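Local coordinates for protein beta-glucosidase (Saccharopolyspora erythraea D, PDB 5M6G) that probably hydrolyses terminal, non-reducing beta-D-glucosyl residues to release beta-D-glucose, as a member of glycosyl hydrolase family 3, at residues Q66-R72 against I85-G91; A75-A81 against S110-A115; T193-E199 against L583-W587; D427-V433 against S490-I495; G468-A473 against A570-F574. All coordinates share one frame; numbering follows the deposited sequence.

Overall arrangement
The five contacts form two clusters with a bridge between them. In the N-terminal domain, contact 1 pairs two strands of the parallel sheet and contact 2 two helices that cover it; their centres are about 10 Å apart and their segments alternate along the chain. In the C-terminal domain, contact 4 pairs strands 431-434 and 493-499, and contact 5 packs helices 465-472 and 567-573; the two touch through L431 on F574 and V433 and I495 on I469. Contact 3 lies between the clusters, its centre about 32 Å from those of contacts 1 and 4, and contacts 4 and 5 are nested in the loop it closes. The sorbitol pocket draws residues from both domains, which contact 3 ties together through magnesium.

Contact 1. Residues Q66-R72 against I85-G91. With SOR (sorbitol), chain L.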
# COMPACT_ATOMS: atom_id res chain seq x y z
N GLN A 66 -8.38 -24.85 -1.77
CA GLN A 66 -8.26 -23.66 -2.61
C GLN A 66 -8.61 -22.39 -1.85
O GLN A 66 -8.15 -21.32 -2.24
CB GLN A 66 -9.14 -23.75 -3.85
CG GLN A 66 -8.63 -24.69 -4.93
CD GLN A 66 -7.28 -24.28 -5.45
OE1 GLN A 66 -7.12 -23.20 -6.02
NE2 GLN A 66 -6.29 -25.15 -5.27
N MET A 67 -9.40 -22.48 -0.79
CA MET A 67 -9.84 -21.30 -0.05
C MET A 67 -8.81 -20.82 0.96
O MET A 67 -9.05 -19.81 1.64
CB MET A 67 -11.18 -21.60 0.63
CG MET A 67 -12.29 -21.81 -0.38
SD MET A 67 -13.84 -22.39 0.35
CE MET A 67 -14.27 -20.95 1.34
N VAL A 68 -7.67 -21.49 1.07
CA VAL A 68 -6.63 -21.18 2.05
C VAL A 68 -5.52 -20.37 1.37
O VAL A 68 -5.03 -20.75 0.30
CB VAL A 68 -6.07 -22.46 2.68
CG1 VAL A 68 -4.87 -22.14 3.56
CG2 VAL A 68 -7.17 -23.20 3.48
N GLN A 69 -5.13 -19.26 2.00
CA GLN A 69 -3.88 -18.58 1.66
C GLN A 69 -3.04 -18.56 2.93
O GLN A 69 -3.40 -17.90 3.91
CB GLN A 69 -4.13 -17.17 1.13
CG GLN A 69 -2.83 -16.43 0.74
CD GLN A 69 -3.10 -15.01 0.35
OE1 GLN A 69 -3.45 -14.19 1.19
NE2 GLN A 69 -2.99 -14.71 -0.94
N VAL A 70 -1.92 -19.28 2.91
CA VAL A 70 -1.09 -19.47 4.10
C VAL A 70 0.21 -18.70 3.94
O VAL A 70 0.77 -18.62 2.84
CB VAL A 70 -0.84 -20.97 4.39
CG1 VAL A 70 0.02 -21.66 3.30
CG2 VAL A 70 -0.22 -21.14 5.76
N GLU A 71 0.67 -18.11 5.04
CA GLU A 71 1.92 -17.36 5.03
C GLU A 71 3.09 -18.33 4.93
O GLU A 71 3.10 -19.38 5.58
CB GLU A 71 2.01 -16.49 6.29
CG GLU A 71 2.77 -15.18 6.11
CD GLU A 71 4.28 -15.36 6.07
OE1 GLU A 71 4.80 -16.22 6.80
OE2 GLU A 71 4.93 -14.64 5.29
N ARG A 72 4.09 -17.97 4.11
CA ARG A 72 5.12 -18.92 3.71
C ARG A 72 5.88 -19.51 4.90
O ARG A 72 6.35 -20.64 4.82
CB ARG A 72 6.09 -18.26 2.74
CG ARG A 72 6.69 -16.97 3.32
CD ARG A 72 7.87 -16.45 2.50
NE ARG A 72 9.07 -17.27 2.66
CZ ARG A 72 9.96 -17.11 3.63
NH1 ARG A 72 9.77 -16.17 4.54
NH2 ARG A 72 11.03 -17.89 3.70
N ILE A 85 -3.35 -26.63 -0.93
CA ILE A 85 -3.64 -25.25 -0.56
C ILE A 85 -3.62 -24.37 -1.81
O ILE A 85 -2.82 -24.57 -2.73
CB ILE A 85 -2.64 -24.80 0.52
CG1 ILE A 85 -3.11 -25.32 1.88
CG2 ILE A 85 -2.43 -23.28 0.53
CD1 ILE A 85 -2.03 -25.42 2.91
N GLY A 86 -4.53 -23.39 -1.86
CA GLY A 86 -4.70 -22.62 -3.07
C GLY A 86 -3.73 -21.47 -3.23
O GLY A 86 -3.42 -21.07 -4.35
N SER A 87 -3.21 -20.94 -2.13
CA SER A 87 -2.42 -19.74 -2.23
C SER A 87 -1.41 -19.67 -1.10
O SER A 87 -1.63 -20.24 -0.03
CB SER A 87 -3.32 -18.49 -2.21
OG SER A 87 -2.54 -17.31 -2.36
N VAL A 88 -0.32 -18.95 -1.36
CA VAL A 88 0.66 -18.60 -0.34
C VAL A 88 0.90 -17.10 -0.44
O VAL A 88 0.75 -16.50 -1.51
CB VAL A 88 1.98 -19.39 -0.52
CG1 VAL A 88 3.05 -18.94 0.46
CG2 VAL A 88 1.72 -20.90 -0.37
N LEU A 89 1.22 -16.47 0.69
CA LEU A 89 1.63 -15.07 0.70
C LEU A 89 2.94 -14.92 1.45
O LEU A 89 3.32 -15.76 2.28
CB LEU A 89 0.59 -14.12 1.32
CG LEU A 89 0.50 -14.04 2.86
CD1 LEU A 89 0.03 -12.66 3.33
CD2 LEU A 89 -0.43 -15.12 3.42
N SER A 90 3.65 -13.84 1.13
CA SER A 90 4.68 -13.30 2.00
C SER A 90 4.04 -12.15 2.77
O SER A 90 3.56 -11.20 2.16
CB SER A 90 5.90 -12.82 1.22
OG SER A 90 6.73 -13.89 0.86
N GLY A 91 4.00 -12.26 4.09
CA GLY A 91 3.68 -11.10 4.89
C GLY A 91 4.79 -10.06 4.76
O GLY A 91 5.85 -10.30 4.17
C1 SOR L . -3.21 -5.26 4.62
C2 SOR L . -2.03 -6.14 4.25
C3 SOR L . -1.77 -7.13 5.38
C4 SOR L . -0.41 -7.79 5.24
C5 SOR L . 0.14 -8.33 6.56
C6 SOR L . 1.62 -8.63 6.37
O1 SOR L . -3.16 -4.03 3.93
O2 SOR L . -2.31 -6.83 3.05
O3 SOR L . -2.78 -8.10 5.35
O4 SOR L . -0.48 -8.84 4.29
O5 SOR L . -0.05 -7.42 7.63
O6 SOR L . 2.27 -8.75 7.62
O HOH W 1 -3.47 -24.50 -5.82
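Q69 and S87 face each other on strands 68-71 and 87-90, the two parallel strands of a beta-alpha-beta unit with helix 77-82 between them, in the parallel sheet of the N-terminal domain. Q69 CG lies anti to the backbone N (chi1 -179°) and the chain runs on extended past the serine. CB rests on S87 CB at 3.7 Å, and CG comes over S87 OG. CD and OE1 lie across L89, with OE1 3.9 Å from L89 CD2. At the tip, NE2 gives a hydrogen to S87 OG at 3.0 Å, the serine lying close to the amide plane; that hydroxyl also bonds I125 O. Replacing Q69 by alanine is likely to cost S87 OG its amide donor, leaving it the I125 bond, and to open a gap beside L89. On the face of V70 and V88, branched side chains pack together, V70 CG1 meeting V88 CG2 at 4.1 Å. Backbone bonds run from V70 N to S87 O (3.1 Å), L89 N to V70 O and R72 N to L89 O. At the end of strand 68-71, E71 OE2 uses its anti lone pair to take the hydrogen of G91 N at 2.8 Å, and also bonds S94 OG. This buried carboxylate, whose other oxygen pairs with K73, holds the backbone at G91, whose CA lies 3.5 Å from C6 of the bound sorbitol; the strand chemistry shapes the sugar pocket.

Contact 2. Residues A75-A81 against S110-A115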
# COMPACT_ATOMS: atom_id res chain seq x y z
N ALA A 75 4.27 -22.91 6.03
CA ALA A 75 4.16 -24.08 5.16
C ALA A 75 5.13 -23.96 4.01
O ALA A 75 5.02 -23.05 3.19
CB ALA A 75 2.72 -24.23 4.64
N GLY A 76 6.08 -24.89 3.93
CA GLY A 76 6.93 -24.98 2.77
C GLY A 76 6.20 -25.57 1.59
O GLY A 76 5.02 -25.96 1.67
N PRO A 77 6.91 -25.66 0.46
CA PRO A 77 6.28 -26.17 -0.77
C PRO A 77 5.58 -27.51 -0.59
O PRO A 77 4.42 -27.66 -1.01
CB PRO A 77 7.46 -26.26 -1.74
CG PRO A 77 8.38 -25.12 -1.28
CD PRO A 77 8.28 -25.15 0.22
N GLN A 78 6.25 -28.49 0.03
CA GLN A 78 5.65 -29.82 0.14
C GLN A 78 4.36 -29.78 0.94
O GLN A 78 3.36 -30.40 0.54
CB GLN A 78 6.65 -30.79 0.77
CG GLN A 78 6.26 -32.25 0.60
CD GLN A 78 5.90 -32.57 -0.83
OE1 GLN A 78 6.72 -32.40 -1.74
NE2 GLN A 78 4.67 -33.01 -1.06
N ALA A 79 4.35 -29.06 2.07
CA ALA A 79 3.14 -28.98 2.89
C ALA A 79 2.00 -28.29 2.15
O ALA A 79 0.83 -28.67 2.28
CB ALA A 79 3.42 -28.25 4.19
N VAL A 80 2.32 -27.23 1.40
CA VAL A 80 1.29 -26.57 0.60
C VAL A 80 0.68 -27.56 -0.38
O VAL A 80 -0.55 -27.65 -0.51
CB VAL A 80 1.88 -25.34 -0.12
CG1 VAL A 80 0.90 -24.80 -1.16
CG2 VAL A 80 2.25 -24.26 0.90
N ALA A 81 1.51 -28.34 -1.06
CA ALA A 81 0.99 -29.35 -1.98
C ALA A 81 0.23 -30.45 -1.25
O ALA A 81 -0.86 -30.85 -1.68
CB ALA A 81 2.12 -29.94 -2.82
N SER A 110 9.79 -22.65 -6.53
CA SER A 110 9.83 -23.83 -5.66
C SER A 110 8.43 -24.18 -5.17
O SER A 110 8.02 -25.35 -5.20
CB SER A 110 10.78 -23.56 -4.50
OG SER A 110 10.78 -24.63 -3.58
N TYR A 111 7.68 -23.18 -4.71
CA TYR A 111 6.30 -23.45 -4.31
C TYR A 111 5.48 -23.96 -5.48
O TYR A 111 4.70 -24.92 -5.35
CB TYR A 111 5.67 -22.19 -3.72
CG TYR A 111 5.97 -21.98 -2.26
CD1 TYR A 111 5.25 -22.67 -1.29
CD2 TYR A 111 6.96 -21.08 -1.84
CE1 TYR A 111 5.50 -22.49 0.05
CE2 TYR A 111 7.21 -20.89 -0.48
CZ TYR A 111 6.48 -21.60 0.46
OH TYR A 111 6.70 -21.44 1.81
N GLN A 112 5.66 -23.36 -6.65
CA GLN A 112 4.86 -23.73 -7.81
C GLN A 112 5.15 -25.16 -8.26
O GLN A 112 4.21 -25.91 -8.58
CB GLN A 112 5.11 -22.74 -8.94
CG GLN A 112 4.08 -22.76 -10.03
CD GLN A 112 2.70 -22.41 -9.52
OE1 GLN A 112 1.99 -23.28 -9.02
NE2 GLN A 112 2.31 -21.14 -9.63
N ARG A 113 6.42 -25.57 -8.27
CA ARG A 113 6.74 -26.94 -8.65
C ARG A 113 5.98 -27.95 -7.80
O ARG A 113 5.46 -28.96 -8.32
CB ARG A 113 8.25 -27.20 -8.54
CG ARG A 113 9.09 -26.58 -9.65
CD ARG A 113 10.49 -27.20 -9.67
NE ARG A 113 11.24 -26.81 -8.49
CZ ARG A 113 11.95 -25.69 -8.40
NH1 ARG A 113 12.02 -24.86 -9.43
NH2 ARG A 113 12.59 -25.40 -7.28
N ALA A 114 5.90 -27.71 -6.49
CA ALA A 114 5.19 -28.63 -5.61
C ALA A 114 3.69 -28.61 -5.89
O ALA A 114 3.06 -29.68 -5.97
CB ALA A 114 5.48 -28.28 -4.15
N ALA A 115 3.11 -27.42 -6.05
CA ALA A 115 1.68 -27.34 -6.37
C ALA A 115 1.35 -28.06 -7.67
O ALA A 115 0.33 -28.74 -7.77
CB ALA A 115 1.25 -25.87 -6.44
O HOH W 2 3.47 -25.48 -3.00
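The hydroxyl of Y111 gives its hydrogen to A75 O at 2.7 Å, tying the end of a long side chain on helix 101-116 to the loop that leads into helix 77-82. The donor is tilted from the carbonyl plane, and A75 O lies near the plane of the ring. CG of the tyrosine is anti to its own carbonyl carbon (chi1 -84°), which lays the ring across the start of the other helix. P77 covers one face: its CG stands 4.0 Å from the ring centroid, only 11° off the normal, a CH-pi contact. A proline suits this place, because a residue in the first turn of a helix needs no N-H for the helix bonds, and its compact ring turns C-H groups to the aromatic face. V80 CG2 touches the ring edge at CE1, 3.8 Å away. Farther along, small residues let the backbones close in: A114 CB packs on P77 CB (3.7 Å), and A81 CB reaches A114 O at 3.3 Å. A water between the helices donates to P77 O and to Y111 O, the latter at 2.7 Å. The axes approach to 8.1 Å and cross at -35°. V80 and Y111 also rest on V88 of the sheet beneath. Neighbouring helices that run side by side over successive parallel strands are consistent with the outer layer of a TIM-barrel-like N-terminal domain.

Contact 3. Residues T193-E199 against L583-W587. With MG (magnesium ion), chain D.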
# COMPACT_ATOMS: atom_id res chain seq x y z
N THR A 193 -2.91 6.43 7.37
CA THR A 193 -3.25 7.62 6.59
C THR A 193 -2.38 7.72 5.34
O THR A 193 -2.85 8.14 4.27
CB THR A 193 -3.11 8.87 7.46
OG1 THR A 193 -4.06 8.81 8.53
CG2 THR A 193 -3.34 10.14 6.64
N TYR A 194 -1.10 7.33 5.44
CA TYR A 194 -0.22 7.47 4.29
C TYR A 194 -0.52 6.46 3.20
O TYR A 194 -0.10 6.65 2.06
CB TYR A 194 1.25 7.35 4.70
CG TYR A 194 1.74 5.96 5.13
CD1 TYR A 194 2.13 5.00 4.19
CD2 TYR A 194 1.88 5.65 6.46
CE1 TYR A 194 2.60 3.75 4.59
CE2 TYR A 194 2.34 4.42 6.87
CZ TYR A 194 2.71 3.47 5.94
OH TYR A 194 3.18 2.26 6.37
N GLU A 195 -1.24 5.39 3.52
CA GLU A 195 -1.64 4.45 2.49
C GLU A 195 -2.87 4.90 1.73
O GLU A 195 -3.30 4.21 0.80
CB GLU A 195 -1.88 3.07 3.11
CG GLU A 195 -0.67 2.58 3.88
CD GLU A 195 -0.74 1.10 4.16
OE1 GLU A 195 -0.80 0.32 3.19
OE2 GLU A 195 -0.73 0.72 5.35
N SER A 196 -3.45 6.05 2.09
CA SER A 196 -4.64 6.57 1.45
C SER A 196 -4.27 7.63 0.42
O SER A 196 -3.43 8.50 0.69
CB SER A 196 -5.60 7.16 2.50
OG SER A 196 -6.70 7.84 1.92
N PHE A 197 -4.92 7.59 -0.74
CA PHE A 197 -4.72 8.63 -1.73
C PHE A 197 -5.31 9.98 -1.31
O PHE A 197 -4.96 11.01 -1.89
CB PHE A 197 -5.33 8.21 -3.06
CG PHE A 197 -4.61 7.09 -3.73
CD1 PHE A 197 -3.36 7.30 -4.28
CD2 PHE A 197 -5.21 5.84 -3.83
CE1 PHE A 197 -2.68 6.25 -4.93
CE2 PHE A 197 -4.55 4.80 -4.48
CZ PHE A 197 -3.28 5.00 -5.03
N GLY A 198 -6.19 10.01 -0.32
CA GLY A 198 -6.70 11.30 0.11
C GLY A 198 -7.98 11.14 0.90
O GLY A 198 -8.56 10.06 0.99
N GLU A 199 -8.41 12.26 1.48
CA GLU A 199 -9.58 12.26 2.35
C GLU A 199 -10.89 12.33 1.58
O GLU A 199 -11.95 12.13 2.19
CB GLU A 199 -9.51 13.44 3.32
CG GLU A 199 -9.83 14.77 2.67
CD GLU A 199 -9.63 15.96 3.60
OE1 GLU A 199 -8.94 15.80 4.63
OE2 GLU A 199 -10.15 17.05 3.29
N LEU A 583 -2.63 19.62 -1.68
CA LEU A 583 -2.94 18.84 -0.49
C LEU A 583 -4.05 17.83 -0.74
O LEU A 583 -5.16 18.23 -1.16
CB LEU A 583 -3.34 19.75 0.67
CG LEU A 583 -2.21 20.48 1.39
CD1 LEU A 583 -2.74 21.09 2.69
CD2 LEU A 583 -1.05 19.54 1.68
N PRO A 584 -3.82 16.55 -0.49
CA PRO A 584 -4.89 15.55 -0.56
C PRO A 584 -5.64 15.36 0.75
O PRO A 584 -6.68 14.68 0.76
CB PRO A 584 -4.12 14.27 -0.92
CG PRO A 584 -2.80 14.45 -0.21
CD PRO A 584 -2.48 15.93 -0.35
N MET A 585 -5.13 15.90 1.86
CA MET A 585 -5.82 15.94 3.14
C MET A 585 -5.86 17.39 3.61
O MET A 585 -4.94 18.17 3.33
CB MET A 585 -5.13 15.08 4.24
CG MET A 585 -5.39 13.56 4.21
SD MET A 585 -4.67 12.79 2.76
CE MET A 585 -4.72 11.02 3.14
N THR A 586 -6.92 17.74 4.33
CA THR A 586 -7.00 19.05 4.97
C THR A 586 -6.01 19.12 6.13
O THR A 586 -5.90 18.19 6.93
CB THR A 586 -8.43 19.28 5.46
OG1 THR A 586 -9.33 19.34 4.34
CG2 THR A 586 -8.53 20.58 6.23
N TRP A 587 -5.28 20.23 6.23
CA TRP A 587 -4.19 20.35 7.19
C TRP A 587 -4.66 21.10 8.43
O TRP A 587 -5.04 22.28 8.34
CB TRP A 587 -2.98 21.05 6.57
CG TRP A 587 -1.70 20.83 7.31
CD1 TRP A 587 -1.43 21.19 8.61
CD2 TRP A 587 -0.51 20.22 6.80
NE1 TRP A 587 -0.13 20.83 8.93
CE2 TRP A 587 0.45 20.23 7.84
CE3 TRP A 587 -0.16 19.65 5.57
CZ2 TRP A 587 1.72 19.69 7.69
CZ3 TRP A 587 1.12 19.12 5.42
CH2 TRP A 587 2.04 19.15 6.47
MG MG D . -8.96 14.80 6.55
O HOH W 3 -7.01 15.72 7.29
O HOH W 4 -8.02 12.82 6.70
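A single carboxylate, that of E199, binds a magnesium ion and also takes two hydrogens from T586. OE1 coordinates the metal at 2.2 Å and accepts from T586 N at 2.8 Å, the N-H coming from well above the carboxylate plane. OE2 receives the T586 hydroxyl at 2.6 Å on its syn side; D598 N is a further donor to it. A valine in place of T586 would keep the backbone bond but is likely to leave E199 OE2 without its hydroxyl donor, holding the carboxylate less firmly. The E199 backbone is held as well, its N bonding P584 O at 3.1 Å. G198 before it has phi 162°, where a CB would jam against its neighbouring carbonyl and crowd P584 O. M585, flexible and unbranched, bends at chi2 (67°) and brings CE to 3.6 Å from G198 CA, beside the carbonyl oxygens of T193 and S196. P584 CB covers F197 O, a buried oxygen that finds no polar partner. Two waters, one of them bonded to T586 O, join I596 O and N597 OD1 around the ion: an interdomain magnesium site, where the N-terminal domain supplies one carboxylate and the C-terminal domain the rest of the protein ligands.

Contact 4. Residues D427-V433 against S490-I495; sequences DGGKLFV and SYRAAI
F432 points its ring edge at the face of Y491, an edge-to-face pair with centroids 5.1 Å apart and planes at 85°. They sit where strands 431-434 and 493-499 begin to run parallel as neighbours in the mixed sheet of the C-terminal domain. F432 CB also packs on A494 CB (4.1 Å), and a small residue there lets F432 CB lie close. On the face of L431, A493, V433 and I495, L431 CD2 meets A493 CB. Backbone bonds knit the strands, F432 N to A493 O and I495 N to F432 O (2.8 Å). The tyrosine hydroxyl reaches T479 OG1 on the strand beyond. Outward, K430 lies over the ring face opposite to F432: its CE is 3.7 Å from the Y491 centroid and NZ 4.4 Å, a CH-pi contact joined to a cation-pi one. The bend at its chi3 (61°) carries NZ on to S490 OG, 2.7 Å away; that hydroxyl also bonds D488. At the polar edge the flat guanidinium of R492 is sandwiched. L431 CD2 covers one face, while D427 OD1 stands over the other, so the salt bridge, D427 OD1 to R492 NE at 3.1 Å, rests on charge alone. The same OD1 takes the hydrogen of G429 N in an Asx turn. That turn presents G429 O, which accepts from R492 NE at 2.9 Å.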
# COMPACT_ATOMS: atom_id res chain seq x y z
N ASP A 427 24.10 28.59 -7.22
CA ASP A 427 25.05 29.67 -7.44
C ASP A 427 26.42 29.43 -6.83
O ASP A 427 27.38 30.10 -7.22
CB ASP A 427 24.50 31.00 -6.90
CG ASP A 427 24.16 30.94 -5.41
OD1 ASP A 427 24.61 29.99 -4.72
OD2 ASP A 427 23.45 31.86 -4.92
N GLY A 428 26.54 28.51 -5.87
CA GLY A 428 27.82 28.20 -5.26
C GLY A 428 27.95 28.54 -3.79
O GLY A 428 28.92 28.09 -3.16
N GLY A 429 27.04 29.33 -3.20
CA GLY A 429 27.15 29.64 -1.78
C GLY A 429 26.89 28.42 -0.90
O GLY A 429 26.16 27.51 -1.27
N LYS A 430 27.52 28.41 0.28
CA LYS A 430 27.38 27.28 1.20
C LYS A 430 25.93 27.06 1.59
O LYS A 430 25.20 28.01 1.89
CB LYS A 430 28.18 27.54 2.47
CG LYS A 430 29.66 27.66 2.33
CD LYS A 430 30.20 28.52 3.44
CE LYS A 430 29.90 27.92 4.80
NZ LYS A 430 30.76 28.55 5.84
N LEU A 431 25.52 25.79 1.63
CA LEU A 431 24.20 25.40 2.11
C LEU A 431 24.35 24.56 3.37
O LEU A 431 25.34 23.84 3.53
CB LEU A 431 23.42 24.61 1.06
CG LEU A 431 22.92 25.44 -0.12
CD1 LEU A 431 22.37 24.52 -1.20
CD2 LEU A 431 21.85 26.42 0.34
N PHE A 432 23.39 24.67 4.27
CA PHE A 432 23.34 23.81 5.44
C PHE A 432 22.13 22.89 5.36
O PHE A 432 21.03 23.33 5.02
CB PHE A 432 23.30 24.59 6.75
CG PHE A 432 23.80 23.80 7.93
CD1 PHE A 432 22.97 22.90 8.59
CD2 PHE A 432 25.13 23.90 8.33
CE1 PHE A 432 23.44 22.15 9.65
CE2 PHE A 432 25.61 23.16 9.39
CZ PHE A 432 24.76 22.28 10.06
N VAL A 433 22.34 21.62 5.69
CA VAL A 433 21.25 20.64 5.74
C VAL A 433 21.27 19.97 7.11
O VAL A 433 22.33 19.63 7.63
CB VAL A 433 21.35 19.61 4.60
CG1 VAL A 433 20.18 18.60 4.66
CG2 VAL A 433 21.37 20.33 3.26
N SER A 490 27.09 32.37 8.05
CA SER A 490 27.80 32.37 6.78
C SER A 490 27.10 31.55 5.70
O SER A 490 27.52 31.60 4.54
CB SER A 490 29.23 31.85 6.97
OG SER A 490 29.25 30.44 7.12
N TYR A 491 26.07 30.78 6.06
CA TYR A 491 25.36 29.94 5.10
C TYR A 491 24.27 30.74 4.39
O TYR A 491 23.66 31.64 4.97
CB TYR A 491 24.76 28.72 5.81
CG TYR A 491 25.82 27.72 6.21
CD1 TYR A 491 26.53 27.86 7.40
CD2 TYR A 491 26.12 26.64 5.39
CE1 TYR A 491 27.50 26.94 7.76
CE2 TYR A 491 27.08 25.73 5.73
CZ TYR A 491 27.78 25.88 6.91
OH TYR A 491 28.74 24.95 7.22
N ARG A 492 24.02 30.40 3.12
CA ARG A 492 23.02 31.16 2.39
C ARG A 492 21.61 30.66 2.65
O ARG A 492 20.66 31.43 2.50
CB ARG A 492 23.32 31.15 0.89
CG ARG A 492 23.05 29.85 0.20
CD ARG A 492 23.17 30.03 -1.30
NE ARG A 492 23.69 28.85 -1.96
CZ ARG A 492 22.95 27.98 -2.64
NH1 ARG A 492 21.65 28.19 -2.74
NH2 ARG A 492 23.52 26.93 -3.22
N ALA A 493 21.46 29.41 3.07
CA ALA A 493 20.15 28.87 3.45
C ALA A 493 20.38 27.61 4.25
O ALA A 493 21.42 26.96 4.14
CB ALA A 493 19.27 28.58 2.23
N ALA A 494 19.39 27.27 5.07
CA ALA A 494 19.43 26.04 5.86
C ALA A 494 18.16 25.24 5.59
O ALA A 494 17.06 25.81 5.61
CB ALA A 494 19.58 26.32 7.36
N ILE A 495 18.32 23.94 5.36
CA ILE A 495 17.21 23.04 5.03
C ILE A 495 17.09 22.03 6.16
O ILE A 495 18.04 21.29 6.45
CB ILE A 495 17.44 22.33 3.69
CG1 ILE A 495 17.66 23.36 2.58
CG2 ILE A 495 16.25 21.41 3.35
CD1 ILE A 495 18.35 22.78 1.37

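Contact 5. Residues G468-A473 against A570-F574; sequences GIRAAA and ADVLF
Aromatic packing dominates here: A472 sets its methyl group over one face of the F574 ring. A472 CB is 3.9 Å from the ring centroid and 26° off the normal, a CH-pi contact displaced toward CD1. A473 CB presses against F574 CE2 at 3.7 Å, and the ring edge is met by I469 CG2, 4.1 Å from CE1. With CG anti to its carbonyl carbon (chi1 -72°), F574 reaches from the end of helix 567-573 to lie against the last turn of helix 465-472. Methyl groups suit such a place because a bulkier group over the ring would probably hold the helices apart. Both helices lie against the mixed sheet of the C-terminal domain: I469 touches V433 and I495, L573 touches L557, and F574 touches L431, so this is the meeting of two neighbouring helices in an alpha/beta domain. Aliphatic contacts come next. A570 CB lies 4.0 Å from A472 CB and turns toward the carbonyl of G468, with 3.3 Å from A570 CB to G468 O. The glycine lets A570 settle close to the helix, since a CB at G468 would point toward it and crowd its methyl. I469 CD1 meets L573 CD1 at 4.2 Å. Backbone bonds within each helix engage the atoms nearest the contact: G468 O, beneath the A570 methyl, accepts from A472 N, and F574 N donates to A570 O at 2.9 Å.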
# COMPACT_ATOMS: atom_id res chain seq x y z
N GLY A 468 20.55 14.12 -2.99
CA GLY A 468 19.95 14.91 -4.05
C GLY A 468 20.28 16.39 -3.94
O GLY A 468 20.51 17.05 -4.95
N ILE A 469 20.31 16.92 -2.71
CA ILE A 469 20.67 18.32 -2.53
C ILE A 469 22.12 18.56 -2.95
O ILE A 469 22.43 19.53 -3.65
CB ILE A 469 20.43 18.76 -1.07
CG1 ILE A 469 18.93 18.77 -0.77
CG2 ILE A 469 21.02 20.16 -0.81
CD1 ILE A 469 18.61 18.84 0.72
N ARG A 470 23.03 17.67 -2.52
CA ARG A 470 24.43 17.82 -2.92
C ARG A 470 24.58 17.84 -4.43
O ARG A 470 25.34 18.64 -4.98
CB ARG A 470 25.27 16.71 -2.30
CG ARG A 470 25.42 16.75 -0.77
CD ARG A 470 26.35 15.62 -0.29
NE ARG A 470 26.69 15.70 1.13
CZ ARG A 470 26.55 14.71 2.00
NH1 ARG A 470 26.07 13.52 1.61
NH2 ARG A 470 26.90 14.89 3.27
N ALA A 471 23.84 16.97 -5.13
CA ALA A 471 23.99 16.85 -6.58
C ALA A 471 23.32 18.02 -7.30
O ALA A 471 23.82 18.48 -8.33
CB ALA A 471 23.41 15.52 -7.06
N ALA A 472 22.19 18.50 -6.79
CA ALA A 472 21.54 19.67 -7.39
C ALA A 472 22.43 20.89 -7.27
O ALA A 472 22.67 21.60 -8.26
CB ALA A 472 20.18 19.92 -6.73
N ALA A 473 22.94 21.16 -6.07
CA ALA A 473 23.84 22.28 -5.81
C ALA A 473 25.28 21.82 -6.00
O ALA A 473 26.12 21.86 -5.09
CB ALA A 473 23.60 22.83 -4.42
N ALA A 570 15.02 17.48 -4.15
CA ALA A 570 15.91 18.55 -4.58
C ALA A 570 15.45 19.16 -5.89
O ALA A 570 15.65 20.36 -6.11
CB ALA A 570 17.34 18.04 -4.71
N ASP A 571 14.87 18.35 -6.78
CA ASP A 571 14.34 18.89 -8.03
C ASP A 571 13.40 20.05 -7.78
O ASP A 571 13.43 21.07 -8.49
CB ASP A 571 13.63 17.79 -8.82
CG ASP A 571 14.58 16.76 -9.39
OD1 ASP A 571 15.80 17.03 -9.43
OD2 ASP A 571 14.10 15.68 -9.80
N VAL A 572 12.55 19.93 -6.75
CA VAL A 572 11.60 21.00 -6.44
C VAL A 572 12.30 22.13 -5.69
O VAL A 572 12.11 23.31 -6.01
CB VAL A 572 10.42 20.42 -5.64
CG1 VAL A 572 9.48 21.52 -5.19
CG2 VAL A 572 9.68 19.39 -6.49
N LEU A 573 13.11 21.79 -4.68
CA LEU A 573 13.82 22.79 -3.88
C LEU A 573 14.63 23.75 -4.75
O LEU A 573 14.74 24.94 -4.43
CB LEU A 573 14.73 22.10 -2.86
CG LEU A 573 14.08 21.45 -1.62
CD1 LEU A 573 15.12 20.67 -0.84
CD2 LEU A 573 13.39 22.49 -0.72
N PHE A 574 15.21 23.25 -5.84
CA PHE A 574 16.09 24.05 -6.69
C PHE A 574 15.42 24.51 -7.98
O PHE A 574 16.10 25.02 -8.87
CB PHE A 574 17.38 23.27 -6.99
CG PHE A 574 18.28 23.17 -5.80
CD1 PHE A 574 18.11 22.16 -4.87
CD2 PHE A 574 19.26 24.12 -5.58
CE1 PHE A 574 18.92 22.08 -3.75
CE2 PHE A 574 20.08 24.05 -4.47
CZ PHE A 574 19.90 23.03 -3.55